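Local coordinates for protein probable ss-1,3-N-acetylglucosaminyltransferase (Staphylococcus aureus subsp. aureus N315, PDB 6H21) that is a probable N-acetylglucosaminyltransferase with a family 2 GT-A fold that binds uridine-diphosphate-N-acetylglucosamine and manganese, at residues 37-47 / 110-121. Numbering follows the deposited sequence.
With MN (manganese (II) ion), chain Y; MN (manganese (II) ion), chain Z; UD1 (uridine-diphosphate-N-acetylglucosamine), chain X.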
loop_
_atom_site.group_PDB
_atom_site.type_symbol
_atom_site.label_atom_id
_atom_site.label_comp_id
_atom_site.label_asym_id
_atom_site.label_seq_id
_atom_site.Cartn_x
_atom_site.Cartn_y
_atom_site.Cartn_z
ATOM N N ARG C 37 44.625 29.221 -7.117
ATOM C CA ARG C 37 43.540 29.721 -7.931
ATOM C C ARG C 37 42.432 30.337 -7.070
ATOM O O ARG C 37 41.915 31.389 -7.409
ATOM C CB ARG C 37 42.946 28.596 -8.779
ATOM C CG ARG C 37 41.954 29.093 -9.816
ATOM C CD ARG C 37 41.493 27.977 -10.726
ATOM N NE ARG C 37 40.699 26.966 -10.042
ATOM C CZ ARG C 37 39.864 26.140 -10.662
ATOM N NH1 ARG C 37 39.673 26.246 -11.967
ATOM N NH2 ARG C 37 39.214 25.217 -9.975
ATOM N N THR C 38 42.059 29.651 -5.985
ATOM C CA THR C 38 40.984 30.095 -5.090
ATOM C C THR C 38 41.433 31.366 -4.360
ATOM O O THR C 38 40.672 32.320 -4.254
ATOM C CB THR C 38 40.576 28.995 -4.099
ATOM O OG1 THR C 38 39.962 27.923 -4.823
ATOM C CG2 THR C 38 39.633 29.493 -3.029
ATOM N N ILE C 39 42.676 31.368 -3.863
ATOM C CA ILE C 39 43.182 32.518 -3.131
ATOM C C ILE C 39 43.205 33.733 -4.067
ATOM O O ILE C 39 42.807 34.826 -3.665
ATOM C CB ILE C 39 44.555 32.234 -2.494
ATOM C CG1 ILE C 39 44.426 31.218 -1.360
ATOM C CG2 ILE C 39 45.206 33.524 -2.008
ATOM C CD1 ILE C 39 45.747 30.746 -0.807
ATOM N N SER C 40 43.694 33.532 -5.298
ATOM C CA SER C 40 43.772 34.603 -6.297
ATOM C C SER C 40 42.380 35.204 -6.559
ATOM O O SER C 40 42.249 36.420 -6.752
ATOM C CB SER C 40 44.405 34.106 -7.568
ATOM O OG SER C 40 45.740 33.650 -7.340
ATOM N N SER C 41 41.341 34.357 -6.564
ATOM C CA SER C 41 39.974 34.831 -6.788
ATOM C C SER C 41 39.528 35.747 -5.639
ATOM O O SER C 41 38.726 36.643 -5.864
ATOM C CB SER C 41 38.995 33.691 -7.034
ATOM O OG SER C 41 38.478 33.147 -5.826
ATOM N N VAL C 42 40.049 35.527 -4.427
ATOM C CA VAL C 42 39.713 36.391 -3.285
ATOM C C VAL C 42 40.549 37.677 -3.305
ATOM O O VAL C 42 40.052 38.754 -2.953
ATOM C CB VAL C 42 39.879 35.681 -1.934
ATOM C CG1 VAL C 42 39.538 36.614 -0.776
ATOM C CG2 VAL C 42 39.041 34.423 -1.870
ATOM N N LEU C 43 41.823 37.577 -3.691
ATOM C CA LEU C 43 42.702 38.741 -3.650
ATOM C C LEU C 43 42.410 39.713 -4.804
ATOM O O LEU C 43 42.752 40.894 -4.686
ATOM C CB LEU C 43 44.163 38.284 -3.634
ATOM C CG LEU C 43 44.587 37.591 -2.340
ATOM C CD1 LEU C 43 46.081 37.338 -2.325
ATOM C CD2 LEU C 43 44.175 38.398 -1.118
ATOM N N ASN C 44 41.735 39.247 -5.864
ATOM C CA ASN C 44 41.432 40.067 -7.056
ATOM C C ASN C 44 39.972 40.561 -7.010
ATOM O O ASN C 44 39.269 40.585 -8.018
ATOM C CB ASN C 44 41.764 39.301 -8.344
ATOM C CG ASN C 44 43.247 38.998 -8.492
ATOM O OD1 ASN C 44 44.105 39.717 -7.968
ATOM N ND2 ASN C 44 43.577 37.943 -9.225
ATOM N N GLN C 45 39.527 41.049 -5.857
ATOM C CA GLN C 45 38.163 41.582 -5.725
ATOM C C GLN C 45 38.126 43.053 -6.162
ATOM O O GLN C 45 39.117 43.766 -6.055
ATOM C CB GLN C 45 37.673 41.446 -4.282
ATOM C CG GLN C 45 37.341 40.017 -3.887
ATOM C CD GLN C 45 36.187 39.476 -4.697
ATOM O OE1 GLN C 45 35.089 40.033 -4.685
ATOM N NE2 GLN C 45 36.438 38.396 -5.420
ATOM N N THR C 46 36.955 43.515 -6.614
ATOM C CA THR C 46 36.750 44.931 -6.900
ATOM C C THR C 46 36.685 45.750 -5.610
ATOM O O THR C 46 36.996 46.928 -5.632
ATOM C CB THR C 46 35.482 45.171 -7.716
ATOM O OG1 THR C 46 34.384 44.620 -6.985
ATOM C CG2 THR C 46 35.598 44.562 -9.093
ATOM N N MET C 47 36.274 45.123 -4.501
ATOM C CA MET C 47 36.294 45.777 -3.199
ATOM C C MET C 47 37.731 46.199 -2.869
ATOM O O MET C 47 38.678 45.464 -3.137
ATOM C CB MET C 47 35.783 44.874 -2.077
ATOM C CG MET C 47 35.877 45.515 -0.700
ATOM S SD MET C 47 35.024 44.565 0.585
ATOM C CE MET C 47 33.321 44.925 0.171
ATOM N N ASP C 110 34.747 27.873 0.435
ATOM C CA ASP C 110 35.443 26.589 0.451
ATOM C C ASP C 110 36.701 26.717 -0.420
ATOM O O ASP C 110 36.717 27.481 -1.406
ATOM C CB ASP C 110 34.498 25.448 0.060
ATOM C CG ASP C 110 33.412 25.178 1.091
ATOM O OD1 ASP C 110 33.528 25.689 2.237
ATOM O OD2 ASP C 110 32.462 24.444 0.754
ATOM N N SER C 111 37.737 25.962 -0.031
ATOM C CA SER C 111 39.098 26.055 -0.545
ATOM C C SER C 111 39.210 25.599 -2.008
ATOM O O SER C 111 40.245 25.804 -2.630
ATOM C CB SER C 111 40.038 25.254 0.319
ATOM O OG SER C 111 39.595 23.913 0.407
ATOM N N ASP C 112 38.161 24.980 -2.550
ATOM C CA ASP C 112 38.180 24.495 -3.926
ATOM C C ASP C 112 37.319 25.375 -4.857
ATOM O O ASP C 112 37.290 25.132 -6.055
ATOM C CB ASP C 112 37.740 23.023 -3.991
ATOM C CG ASP C 112 36.362 22.746 -3.409
ATOM O OD1 ASP C 112 35.784 23.663 -2.782
ATOM O OD2 ASP C 112 35.856 21.611 -3.584
ATOM N N ASP C 113 36.617 26.385 -4.329
ATOM C CA ASP C 113 35.630 27.184 -5.138
ATOM C C ASP C 113 36.255 28.533 -5.544
ATOM O O ASP C 113 37.411 28.798 -5.228
ATOM C CB ASP C 113 34.313 27.357 -4.372
ATOM C CG ASP C 113 33.584 26.050 -4.060
ATOM O OD1 ASP C 113 33.760 25.083 -4.822
ATOM O OD2 ASP C 113 32.858 26.018 -3.034
ATOM N N LEU C 114 35.509 29.358 -6.286
ATOM C CA LEU C 114 36.016 30.620 -6.866
ATOM C C LEU C 114 34.992 31.737 -6.630
ATOM O O LEU C 114 33.795 31.528 -6.830
ATOM C CB LEU C 114 36.235 30.447 -8.371
ATOM C CG LEU C 114 37.160 29.313 -8.798
ATOM C CD1 LEU C 114 37.095 29.102 -10.311
ATOM C CD2 LEU C 114 38.584 29.604 -8.353
ATOM N N LEU C 115 35.474 32.910 -6.202
ATOM C CA LEU C 115 34.651 34.124 -6.152
ATOM C C LEU C 115 34.733 34.859 -7.497
ATOM O O LEU C 115 35.806 34.978 -8.093
ATOM C CB LEU C 115 35.151 35.042 -5.033
ATOM C CG LEU C 115 34.882 34.588 -3.604
ATOM C CD1 LEU C 115 35.198 35.709 -2.629
ATOM C CD2 LEU C 115 33.437 34.129 -3.437
ATOM N N HIS C 116 33.586 35.355 -7.967
ATOM C CA HIS C 116 33.544 36.407 -8.974
ATOM C C HIS C 116 34.264 37.643 -8.407
ATOM O O HIS C 116 34.194 37.920 -7.218
ATOM C CB HIS C 116 32.081 36.653 -9.363
ATOM C CG HIS C 116 31.892 37.474 -10.586
ATOM N ND1 HIS C 116 32.108 38.840 -10.593
ATOM C CD2 HIS C 116 31.482 37.142 -11.828
ATOM C CE1 HIS C 116 31.861 39.307 -11.802
ATOM N NE2 HIS C 116 31.461 38.282 -12.574
ATOM N N GLU C 117 34.951 38.401 -9.270
ATOM C CA GLU C 117 35.730 39.584 -8.824
ATOM C C GLU C 117 34.819 40.628 -8.156
ATOM O O GLU C 117 35.297 41.394 -7.323
ATOM C CB GLU C 117 36.544 40.196 -9.975
ATOM C CG GLU C 117 35.707 40.773 -11.115
ATOM C CD GLU C 117 36.513 41.408 -12.249
ATOM O OE1 GLU C 117 37.728 41.125 -12.369
ATOM O OE2 GLU C 117 35.927 42.181 -13.028
ATOM N N ARG C 118 33.524 40.645 -8.495
ATOM C CA ARG C 118 32.575 41.640 -7.967
ATOM C C ARG C 118 31.842 41.154 -6.708
ATOM O O ARG C 118 31.065 41.939 -6.116
ATOM C CB ARG C 118 31.522 41.991 -9.020
ATOM C CG ARG C 118 32.085 42.659 -10.264
ATOM C CD ARG C 118 30.985 42.986 -11.256
ATOM N NE ARG C 118 30.031 43.904 -10.639
ATOM C CZ ARG C 118 30.087 45.235 -10.714
ATOM N NH1 ARG C 118 30.921 45.835 -11.549
ATOM N NH2 ARG C 118 29.283 45.957 -9.956
ATOM N N ALA C 119 32.097 39.902 -6.295
ATOM C CA ALA C 119 31.339 39.223 -5.242
ATOM C C ALA C 119 31.254 40.070 -3.972
ATOM O O ALA C 119 30.159 40.380 -3.529
ATOM C CB ALA C 119 31.930 37.862 -4.939
ATOM N N LEU C 120 32.397 40.408 -3.369
ATOM C CA LEU C 120 32.366 41.009 -2.034
ATOM C C LEU C 120 31.715 42.397 -2.101
ATOM O O LEU C 120 30.897 42.724 -1.256
ATOM C CB LEU C 120 33.778 41.082 -1.445
ATOM C CG LEU C 120 34.473 39.752 -1.139
ATOM C CD1 LEU C 120 35.689 39.989 -0.258
ATOM C CD2 LEU C 120 33.527 38.756 -0.475
ATOM N N GLU C 121 32.072 43.185 -3.123
ATOM C CA GLU C 121 31.609 44.584 -3.259
ATOM C C GLU C 121 30.089 44.616 -3.475
ATOM O O GLU C 121 29.387 45.313 -2.753
ATOM C CB GLU C 121 32.365 45.299 -4.385
ATOM C CG GLU C 121 31.945 46.755 -4.597
ATOM C CD GLU C 121 32.516 47.808 -3.648
ATOM O OE1 GLU C 121 33.153 47.438 -2.618
ATOM O OE2 GLU C 121 32.345 49.019 -3.947
HETATM MN MN MN Y . 34.016 22.221 -2.485
HETATM MN MN MN Z . 36.415 19.340 -4.128
HETATM C "C1'" UD1 X . 30.237 20.023 0.421
HETATM C "C2'" UD1 X . 28.999 20.886 0.164
HETATM C "C3'" UD1 X . 29.302 22.344 0.503
HETATM C "C4'" UD1 X . 29.826 22.437 1.934
HETATM C "C5'" UD1 X . 30.964 21.447 2.195
HETATM C "C6'" UD1 X . 31.407 21.448 3.662
HETATM C "C7'" UD1 X . 27.484 20.116 -1.627
HETATM C "C8'" UD1 X . 27.213 20.138 -3.107
HETATM N "N2'" UD1 X . 28.577 20.771 -1.227
HETATM O "O1'" UD1 X . 31.284 20.510 -0.425
HETATM O "O3'" UD1 X . 28.119 23.142 0.344
HETATM O "O4'" UD1 X . 30.296 23.767 2.162
HETATM O "O5'" UD1 X . 30.605 20.107 1.799
HETATM O "O6'" UD1 X . 30.316 21.246 4.556
HETATM O "O7'" UD1 X . 26.745 19.544 -0.844
HETATM N N1 UD1 X . 37.923 20.752 5.016
HETATM C C2 UD1 X . 38.419 20.921 6.321
HETATM N N3 UD1 X . 38.862 19.890 7.031
HETATM C C4 UD1 X . 38.858 18.663 6.524
HETATM C C5 UD1 X . 38.375 18.448 5.232
HETATM C C6 UD1 X . 37.893 19.519 4.476
HETATM O O2 UD1 X . 38.447 22.039 6.852
HETATM O O4 UD1 X . 39.303 17.736 7.237
HETATM C C1B UD1 X . 37.441 21.946 4.319
HETATM C C2B UD1 X . 37.887 22.046 2.871
HETATM O "O2'" UD1 X . 39.228 22.515 2.780
HETATM C C3B UD1 X . 36.858 23.013 2.308
HETATM C C4B UD1 X . 35.604 22.730 3.134
HETATM O O4B UD1 X . 36.016 21.978 4.287
HETATM O O3B UD1 X . 37.276 24.370 2.508
HETATM C C5B UD1 X . 34.574 21.913 2.375
HETATM O O5B UD1 X . 35.237 20.835 1.728
HETATM P PA UD1 X . 34.965 20.468 0.195
HETATM O O1A UD1 X . 35.863 19.311 -0.104
HETATM O O2A UD1 X . 34.934 21.702 -0.704
HETATM O O3A UD1 X . 33.487 19.914 0.326
HETATM P PB UD1 X . 32.523 19.640 -0.916
HETATM O O1B UD1 X . 32.169 18.185 -0.900
HETATM O O2B UD1 X . 33.045 20.248 -2.210
HETATM O O HOH W 1 39.430 24.163 -7.222
HETATM O O HOH W 2 38.152 37.140 -8.339
HETATM O O HOH W 3 34.335 42.627 -4.914
HETATM O O HOH W 4 32.425 23.624 -1.721
HETATM O O HOH W 5 33.143 22.614 -4.429
#
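Gln45 OE1 accepts from Leu120 N at 3.0 Å and from a water that also accepts from Met47 N and Glu121 N. The first bond is almost straight, 176° at the hydrogen, with the donor tilted from the carbonyl plane. On the other side of the amide, Gln45 NE2 donates to His116 O and to Ser41 O, both at 2.9 Å and both close to the amide plane. Four partners thus fix the rotation of the group, which a bend at chi2 (-64°) brings back to the last turn of helix 35-43, at Ser41 O. NE2 and Ala119 N reach His116 O from opposite faces of its plane. Next to Gln45, Thr46 N donates to Glu117 O.

Along helix 35-43 the contact passes to hydroxyls. Ser41 OG, set between its backbone N and carbonyl carbon (chi1 86°), relays a chain: it accepts from Leu115 N at 3.0 Å in a nearly straight bond and donates to Thr38 O. Thr38 OG1 lies 2.7 Å from Asp113 O and 3.1 Å from Ser111 O, and either carbonyl could take its one proton. Leu114 CD1 sits over the centre of one face of the Arg37 guanidinium, 4.0 Å above its plane; Arg37 NH1 forms a salt bridge with Glu142.

Residues 110-112 carry the probable DxD motif: Asp112 binds manganese through both carboxylate oxygens, while Asp110 and Ser111 hydrogen-bond to uridine-diphosphate-N-acetylglucosamine. Because helix 35-43 and the residues just after it grip mainly backbone atoms of 111-120, the chemistry implies a second shell that probably helps position the turn from which Asp112 reaches the metal.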